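Local coordinates for protein TASOR (PDB 6TL1) that serves as a component of the HUSH complex, which maintains epigenetic silencing at H3K9me3-rich loci by promoting recruitment of SETDB1 and MORC2, at residues R56-F60 with D61-D65; Y185-F189 with D190-R194. All coordinates share one frame; numbering follows the deposited sequence.

How the contacts relate
Contacts 1 and 2 come in that order along the chain of the TASOR pseudo-PARP domain, some 120 residues apart. In contact 1, residues 56-65 end helix 45-60 and enter the loop leading to strand 71-77 of the five-stranded antiparallel sheet. Contact 2, residues 185-194, is a tight reversal in the connection from strand 181-184 of the smaller mixed sheet to strand 199-209 of the larger one. The centres of the two contacts lie about 18 Å apart; the nearest atoms of contacts 1 and 2 are about 5 Å apart, without touching. Arg197 joins them through salt bridges to Glu57 and Glu186, and Lys54 of helix 45-60 also pairs with Glu186. Charge pairs thus tie the helix end to a loop remote in sequence.

Contact 1 of 2, residues R56-F60 with D61-D65; sequences RELKF and DGRLD
A Schellman motif closes helix 45-60, with Arg63 folding back on Leu58 and Gly62 on Lys59. Arg63 N donates to Leu58 O at 3.1 Å, and the bond is nearly straight at the hydrogen (161°). The inner bond, from Gly62 N to Lys59 O, is longer at 3.3 Å, its donor standing above the carbonyl plane instead of on a lone pair. Gly62 takes the positive phi (101°) that turns the chain off the helix. One step earlier, Asp61 N still makes a helical bond to Glu57 O (3.0 Å) and adds a weak one to Leu58 O.

The Arg63 side chain then lies against Leu58. Its CG comes 3.8 Å from Leu58 CB, and a bend at chi2 (-58°) brings the guanidinium to the leucine methyl: Leu58 CD2 lies over one face, 3.9 Å from Arg63 NE. At the edge of the same group, in plane, Asp61 OD2 forms a salt bridge with Arg63 NH1 (3.5 Å), while NH2 pairs with Glu158. Two carboxylates therefore balance the charge of Arg63 while Leu58 covers one face, an arrangement that should limit rotation of the guanidinium.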
ATOM      1  N   ARG A  56      -1.242  -7.821  17.825  1.00 40.05           N
ATOM      2  CA  ARG A  56      -1.738  -8.423  19.053  1.00 42.61           C
ATOM      3  C   ARG A  56      -2.711  -7.495  19.773  1.00 41.00           C
ATOM      4  O   ARG A  56      -3.609  -7.969  20.479  1.00 42.32           O
ATOM      5  CB  ARG A  56      -0.585  -8.815  19.979  1.00 49.96           C
ATOM      6  CG  ARG A  56       0.328  -9.913  19.423  1.00 52.96           C
ATOM      7  CD  ARG A  56       1.345 -10.331  20.460  1.00 48.88           C
ATOM      8  NE  ARG A  56       0.765 -11.310  21.360  1.00 52.47           N
ATOM      9  CZ  ARG A  56       1.403 -11.833  22.394  1.00 49.79           C
ATOM     10  NH1 ARG A  56       0.798 -12.729  23.158  1.00 53.58           N
ATOM     11  NH2 ARG A  56       2.648 -11.456  22.663  1.00 51.13           N
ATOM     12  N   GLU A  57      -2.556  -6.180  19.627  1.00 40.30           N
ATOM     13  CA  GLU A  57      -3.555  -5.285  20.213  1.00 42.96           C
ATOM     14  C   GLU A  57      -4.883  -5.397  19.478  1.00 42.79           C
ATOM     15  O   GLU A  57      -5.946  -5.317  20.098  1.00 46.46           O
ATOM     16  CB  GLU A  57      -3.080  -3.830  20.215  1.00 44.96           C
ATOM     17  CG  GLU A  57      -1.659  -3.603  20.648  1.00 51.18           C
ATOM     18  CD  GLU A  57      -1.327  -2.129  20.789  1.00 53.46           C
ATOM     19  OE1 GLU A  57      -2.100  -1.292  20.271  1.00 56.83           O
ATOM     20  OE2 GLU A  57      -0.294  -1.806  21.418  1.00 52.55           O
ATOM     21  N   LEU A  58      -4.844  -5.590  18.160  1.00 41.06           N
ATOM     22  CA  LEU A  58      -6.098  -5.745  17.426  1.00 43.34           C
ATOM     23  C   LEU A  58      -6.835  -6.992  17.890  1.00 47.08           C
ATOM     24  O   LEU A  58      -8.057  -6.958  18.097  1.00 50.23           O
ATOM     25  CB  LEU A  58      -5.844  -5.787  15.918  1.00 43.40           C
ATOM     26  CG  LEU A  58      -5.463  -4.460  15.261  1.00 44.67           C
ATOM     27  CD1 LEU A  58      -5.050  -4.664  13.810  1.00 45.97           C
ATOM     28  CD2 LEU A  58      -6.612  -3.448  15.356  1.00 40.30           C
ATOM     29  N   LYS A  59      -6.108  -8.096  18.090  1.00 44.92           N
ATOM     30  CA  LYS A  59      -6.741  -9.312  18.593  1.00 47.90           C
ATOM     31  C   LYS A  59      -7.214  -9.146  20.027  1.00 53.64           C
ATOM     32  O   LYS A  59      -8.241  -9.719  20.411  1.00 56.27           O
ATOM     33  CB  LYS A  59      -5.763 -10.488  18.503  1.00 48.44           C
ATOM     34  CG  LYS A  59      -6.366 -11.828  18.920  1.00 56.01           C
ATOM     35  CD  LYS A  59      -5.385 -12.970  18.692  1.00 62.39           C
ATOM     36  CE  LYS A  59      -6.051 -14.317  18.904  1.00 70.83           C
ATOM     37  NZ  LYS A  59      -5.062 -15.445  18.925  1.00 76.54           N
ATOM     38  N   PHE A  60      -6.511  -8.336  20.818  1.00 55.91           N
ATOM     39  CA  PHE A  60      -6.991  -8.030  22.159  1.00 59.46           C
ATOM     40  C   PHE A  60      -8.298  -7.248  22.142  1.00 60.61           C
ATOM     41  O   PHE A  60      -9.112  -7.398  23.056  1.00 66.70           O
ATOM     42  CB  PHE A  60      -5.929  -7.267  22.945  1.00 57.90           C
ATOM     43  CG  PHE A  60      -6.320  -7.014  24.366  1.00 64.65           C
ATOM     44  CD1 PHE A  60      -6.108  -7.967  25.346  1.00 67.98           C
ATOM     45  CD2 PHE A  60      -6.926  -5.816  24.717  1.00 64.53           C
ATOM     46  CE1 PHE A  60      -6.484  -7.725  26.655  1.00 74.68           C
ATOM     47  CE2 PHE A  60      -7.309  -5.570  26.022  1.00 67.44           C
ATOM     48  CZ  PHE A  60      -7.085  -6.522  26.993  1.00 73.80           C
ATOM     49  N   ASP A  61      -8.536  -6.437  21.115  1.00 64.91           N
ATOM     50  CA  ASP A  61      -9.720  -5.591  21.054  1.00 69.91           C
ATOM     51  C   ASP A  61     -10.846  -6.307  20.319  1.00 67.57           C
ATOM     52  O   ASP A  61     -11.932  -5.754  20.140  1.00 69.56           O
ATOM     53  CB  ASP A  61      -9.319  -4.255  20.376  1.00 75.88           C
ATOM     54  CG  ASP A  61     -10.450  -3.179  20.299  1.00 92.07           C
ATOM     55  OD1 ASP A  61     -10.078  -2.000  20.131  1.00 96.21           O
ATOM     56  OD2 ASP A  61     -11.663  -3.449  20.362  1.00102.20           O
ATOM     57  N   GLY A  62     -10.668  -7.584  20.010  1.00 66.10           N
ATOM     58  CA  GLY A  62     -11.789  -8.359  19.553  1.00 67.75           C
ATOM     59  C   GLY A  62     -11.857  -8.564  18.061  1.00 63.52           C
ATOM     60  O   GLY A  62     -12.843  -9.128  17.584  1.00 66.43           O
ATOM     61  N   ARG A  63     -10.863  -8.117  17.307  1.00 60.62           N
ATOM     62  CA  ARG A  63     -10.909  -8.327  15.866  1.00 61.40           C
ATOM     63  C   ARG A  63     -10.914  -9.822  15.575  1.00 63.98           C
ATOM     64  O   ARG A  63     -10.350 -10.625  16.324  1.00 61.24           O
ATOM     65  CB  ARG A  63      -9.706  -7.685  15.170  1.00 57.10           C
ATOM     66  CG  ARG A  63      -9.575  -6.187  15.339  1.00 54.25           C
ATOM     67  CD  ARG A  63     -10.783  -5.412  14.848  1.00 53.77           C
ATOM     68  NE  ARG A  63     -10.443  -3.998  14.775  1.00 51.96           N
ATOM     69  CZ  ARG A  63     -10.618  -3.138  15.774  1.00 58.09           C
ATOM     70  NH1 ARG A  63     -11.144  -3.552  16.915  1.00 58.73           N
ATOM     71  NH2 ARG A  63     -10.263  -1.868  15.630  1.00 61.93           N
ATOM     72  N   LEU A  64     -11.567 -10.201  14.484  1.00 63.72           N
ATOM     73  CA  LEU A  64     -11.617 -11.612  14.159  1.00 64.54           C
ATOM     74  C   LEU A  64     -10.329 -12.010  13.452  1.00 63.77           C
ATOM     75  O   LEU A  64      -9.603 -11.164  12.922  1.00 62.52           O
ATOM     76  CB  LEU A  64     -12.801 -11.902  13.236  1.00 66.08           C
ATOM     77  CG  LEU A  64     -14.075 -11.178  13.470  1.00 65.83           C
ATOM     78  CD1 LEU A  64     -14.893 -11.173  12.321  1.00 67.20           C
ATOM     79  CD2 LEU A  64     -14.836 -11.724  14.570  1.00 68.87           C
ATOM     80  N   ASP A  65     -10.037 -13.317  13.456  1.00 67.36           N
ATOM     81  CA  ASP A  65      -8.819 -13.785  12.796  1.00 70.74           C
ATOM     82  C   ASP A  65      -8.813 -13.408  11.319  1.00 65.04           C
ATOM     83  O   ASP A  65      -7.748 -13.157  10.744  1.00 62.95           O
ATOM     84  CB  ASP A  65      -8.644 -15.298  12.972  1.00 81.59           C
ATOM     85  CG  ASP A  65      -8.614 -15.723  14.436  1.00 89.74           C
ATOM     86  OD1 ASP A  65      -8.302 -16.904  14.707  1.00 94.66           O
ATOM     87  OD2 ASP A  65      -8.874 -14.869  15.306  1.00 91.10           O
TER

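Contact 2 of 2, residues Y185-F189 with D190-R194; sequences YEYGF and DELRR
Tyr187 and Leu192 face each other as a non-hydrogen-bonded antiparallel pair, the single beta bridge of a hairpin-like reversal between strands 181-184 and 199-209. At the turn, Asp190 adopts a positive phi, and its N donates to a water that in turn donates to Gly188 O, so the solvent molecule spans the tip of the loop.

Glu191 contributes its backbone: its O accepts from Gly188 N at 2.6 Å, with the donor almost in line with the C=O bond. Leu192 is next, lying alongside Tyr187 and pointing the same way. Its CD2 methyl sits over the centre of the tyrosine ring, 3.5 Å from the centroid and 11° from the normal, a CH-pi contact. Tyr187 OH is hydrogen-bonded to Pro153 O, which tethers the far end of the ring, and Leu192 also touches Met105.

Arg193 N completes the pairing with a bond to Glu186 O (2.8 Å, 166° at the hydrogen). A second water accepts from Glu186 N and donates to Arg193 O. The side chains of Glu186 and Arg193 run side by side, Arg193 bending at chi3 (44°) beside the extended glutamate. Glu186 OE2 is shared between Arg197 and Lys54, and Arg193 NH2 is hydrogen-bonded to Arg195 O. Between the pair remains a long salt bridge of charges alone: Glu186 OE1 lies 3.6 Å from Arg193 NE, well out of the guanidinium plane.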
ATOM      1  N   TYR A 185      -4.837   4.512   8.902  1.00 39.14           N
ATOM      2  CA  TYR A 185      -4.664   5.541   9.910  1.00 39.81           C
ATOM      3  C   TYR A 185      -4.693   4.861  11.262  1.00 39.05           C
ATOM      4  O   TYR A 185      -5.091   3.698  11.389  1.00 35.27           O
ATOM      5  CB  TYR A 185      -5.760   6.604   9.813  1.00 34.06           C
ATOM      6  CG  TYR A 185      -7.114   5.961   9.885  1.00 39.68           C
ATOM      7  CD1 TYR A 185      -7.716   5.699  11.111  1.00 40.99           C
ATOM      8  CD2 TYR A 185      -7.788   5.594   8.728  1.00 42.58           C
ATOM      9  CE1 TYR A 185      -8.948   5.089  11.179  1.00 44.12           C
ATOM     10  CE2 TYR A 185      -9.031   4.998   8.785  1.00 41.27           C
ATOM     11  CZ  TYR A 185      -9.607   4.748  10.007  1.00 40.49           C
ATOM     12  OH  TYR A 185     -10.838   4.141  10.068  1.00 40.19           O
ATOM     13  N   GLU A 186      -4.307   5.612  12.285  1.00 39.37           N
ATOM     14  CA  GLU A 186      -4.343   5.070  13.632  1.00 44.70           C
ATOM     15  C   GLU A 186      -4.455   6.220  14.614  1.00 46.79           C
ATOM     16  O   GLU A 186      -3.651   7.158  14.570  1.00 43.09           O
ATOM     17  CB  GLU A 186      -3.099   4.225  13.920  1.00 47.54           C
ATOM     18  CG  GLU A 186      -3.159   3.499  15.236  1.00 51.12           C
ATOM     19  CD  GLU A 186      -2.042   2.482  15.417  1.00 51.43           C
ATOM     20  OE1 GLU A 186      -1.024   2.548  14.697  1.00 47.60           O
ATOM     21  OE2 GLU A 186      -2.184   1.625  16.309  1.00 61.23           O
ATOM     22  N   TYR A 187      -5.449   6.153  15.491  1.00 39.07           N
ATOM     23  CA  TYR A 187      -5.554   7.142  16.537  1.00 48.25           C
ATOM     24  C   TYR A 187      -4.615   6.747  17.669  1.00 57.81           C
ATOM     25  O   TYR A 187      -4.590   5.585  18.092  1.00 56.47           O
ATOM     26  CB  TYR A 187      -6.991   7.234  17.047  1.00 44.65           C
ATOM     27  CG  TYR A 187      -7.917   8.016  16.142  1.00 52.53           C
ATOM     28  CD1 TYR A 187      -8.011   9.397  16.237  1.00 58.25           C
ATOM     29  CD2 TYR A 187      -8.709   7.367  15.195  1.00 49.98           C
ATOM     30  CE1 TYR A 187      -8.868  10.118  15.419  1.00 62.16           C
ATOM     31  CE2 TYR A 187      -9.575   8.080  14.369  1.00 51.81           C
ATOM     32  CZ  TYR A 187      -9.644   9.453  14.483  1.00 57.10           C
ATOM     33  OH  TYR A 187     -10.485  10.174  13.670  1.00 53.53           O
ATOM     34  N   GLY A 188      -3.853   7.710  18.162  1.00 47.83           N
ATOM     35  CA  GLY A 188      -3.165   7.575  19.423  1.00 65.22           C
ATOM     36  C   GLY A 188      -4.145   7.982  20.486  1.00 70.37           C
ATOM     37  O   GLY A 188      -5.368   7.952  20.278  1.00 71.16           O
ATOM     38  N   PHE A 189      -3.642   8.394  21.636  1.00 80.90           N
ATOM     39  CA  PHE A 189      -4.534   8.935  22.654  1.00 91.09           C
ATOM     40  C   PHE A 189      -4.488  10.453  22.545  1.00 96.66           C
ATOM     41  O   PHE A 189      -3.496  11.084  22.919  1.00101.16           O
ATOM     42  CB  PHE A 189      -4.173   8.440  24.046  1.00101.51           C
ATOM     43  CG  PHE A 189      -4.823   9.227  25.147  1.00114.94           C
ATOM     44  CD1 PHE A 189      -6.170   9.567  25.067  1.00119.13           C
ATOM     45  CD2 PHE A 189      -4.103   9.604  26.271  1.00122.30           C
ATOM     46  CE1 PHE A 189      -6.781  10.302  26.073  1.00124.88           C
ATOM     47  CE2 PHE A 189      -4.705  10.329  27.287  1.00128.80           C
ATOM     48  CZ  PHE A 189      -6.046  10.678  27.188  1.00129.53           C
ATOM     49  N   ASP A 190      -5.574  11.025  22.016  1.00 96.93           N
ATOM     50  CA  ASP A 190      -5.869  12.445  21.767  1.00 96.98           C
ATOM     51  C   ASP A 190      -5.308  12.955  20.440  1.00 87.26           C
ATOM     52  O   ASP A 190      -5.527  14.128  20.113  1.00 87.36           O
ATOM     53  CB  ASP A 190      -5.354  13.378  22.879  1.00107.11           C
ATOM     54  CG  ASP A 190      -6.452  13.813  23.830  1.00115.94           C
ATOM     55  OD1 ASP A 190      -7.631  13.477  23.571  1.00114.56           O
ATOM     56  OD2 ASP A 190      -6.138  14.486  24.831  1.00123.53           O
ATOM     57  N   GLU A 191      -4.604  12.135  19.664  1.00 79.31           N
ATOM     58  CA  GLU A 191      -4.003  12.610  18.428  1.00 72.87           C
ATOM     59  C   GLU A 191      -3.929  11.463  17.436  1.00 63.98           C
ATOM     60  O   GLU A 191      -3.806  10.301  17.826  1.00 59.98           O
ATOM     61  CB  GLU A 191      -2.610  13.197  18.660  1.00 79.67           C
ATOM     62  CG  GLU A 191      -2.342  14.471  17.872  1.00 86.42           C
ATOM     63  CD  GLU A 191      -1.100  15.201  18.353  1.00 95.56           C
ATOM     64  OE1 GLU A 191      -0.009  14.592  18.345  1.00 95.79           O
ATOM     65  OE2 GLU A 191      -1.220  16.379  18.751  1.00101.54           O
ATOM     66  N   LEU A 192      -3.998  11.793  16.152  1.00 57.35           N
ATOM     67  CA  LEU A 192      -3.754  10.790  15.134  1.00 53.68           C
ATOM     68  C   LEU A 192      -2.258  10.525  15.070  1.00 51.97           C
ATOM     69  O   LEU A 192      -1.445  11.450  15.155  1.00 52.40           O
ATOM     70  CB  LEU A 192      -4.269  11.258  13.774  1.00 51.92           C
ATOM     71  CG  LEU A 192      -5.768  11.058  13.587  1.00 50.92           C
ATOM     72  CD1 LEU A 192      -6.307  11.987  12.514  1.00 53.55           C
ATOM     73  CD2 LEU A 192      -6.028   9.608  13.245  1.00 39.22           C
ATOM     74  N   ARG A 193      -1.893   9.257  14.945  1.00 49.73           N
ATOM     75  CA  ARG A 193      -0.484   8.917  14.809  1.00 51.47           C
ATOM     76  C   ARG A 193       0.014   9.360  13.441  1.00 48.48           C
ATOM     77  O   ARG A 193      -0.725   9.315  12.455  1.00 43.05           O
ATOM     78  CB  ARG A 193      -0.296   7.411  14.985  1.00 50.12           C
ATOM     79  CG  ARG A 193      -0.419   6.937  16.427  1.00 55.47           C
ATOM     80  CD  ARG A 193      -0.026   5.477  16.550  1.00 54.29           C
ATOM     81  NE  ARG A 193       1.179   5.186  15.787  1.00 55.94           N
ATOM     82  CZ  ARG A 193       2.375   5.004  16.337  1.00 60.08           C
ATOM     83  NH1 ARG A 193       2.515   5.085  17.655  1.00 64.29           N
ATOM     84  NH2 ARG A 193       3.429   4.745  15.571  1.00 57.66           N
ATOM     85  N   ARG A 194       1.255   9.838  13.379  1.00 48.73           N
ATOM     86  CA  ARG A 194       1.755  10.207  12.066  1.00 43.11           C
ATOM     87  C   ARG A 194       2.198   8.993  11.262  1.00 43.27           C
ATOM     88  O   ARG A 194       2.348   9.093  10.040  1.00 42.91           O
ATOM     89  CB  ARG A 194       2.906  11.210  12.171  1.00 50.09           C
ATOM     90  CG  ARG A 194       2.477  12.587  12.650  1.00 58.58           C
ATOM     91  CD  ARG A 194       3.496  13.658  12.295  1.00 71.81           C
ATOM     92  NE  ARG A 194       3.554  13.871  10.848  1.00 76.90           N
ATOM     93  CZ  ARG A 194       4.578  13.547  10.065  1.00 81.87           C
ATOM     94  NH1 ARG A 194       5.670  12.989  10.576  1.00 83.10           N
ATOM     95  NH2 ARG A 194       4.507  13.787   8.761  1.00 82.40           N
TER
HETATM   96  O   HOH W   1      -3.044   8.167  11.147  1.00 45.41           O
HETATM   97  O   HOH W   2      -7.382   9.840  20.047  1.00 54.25           O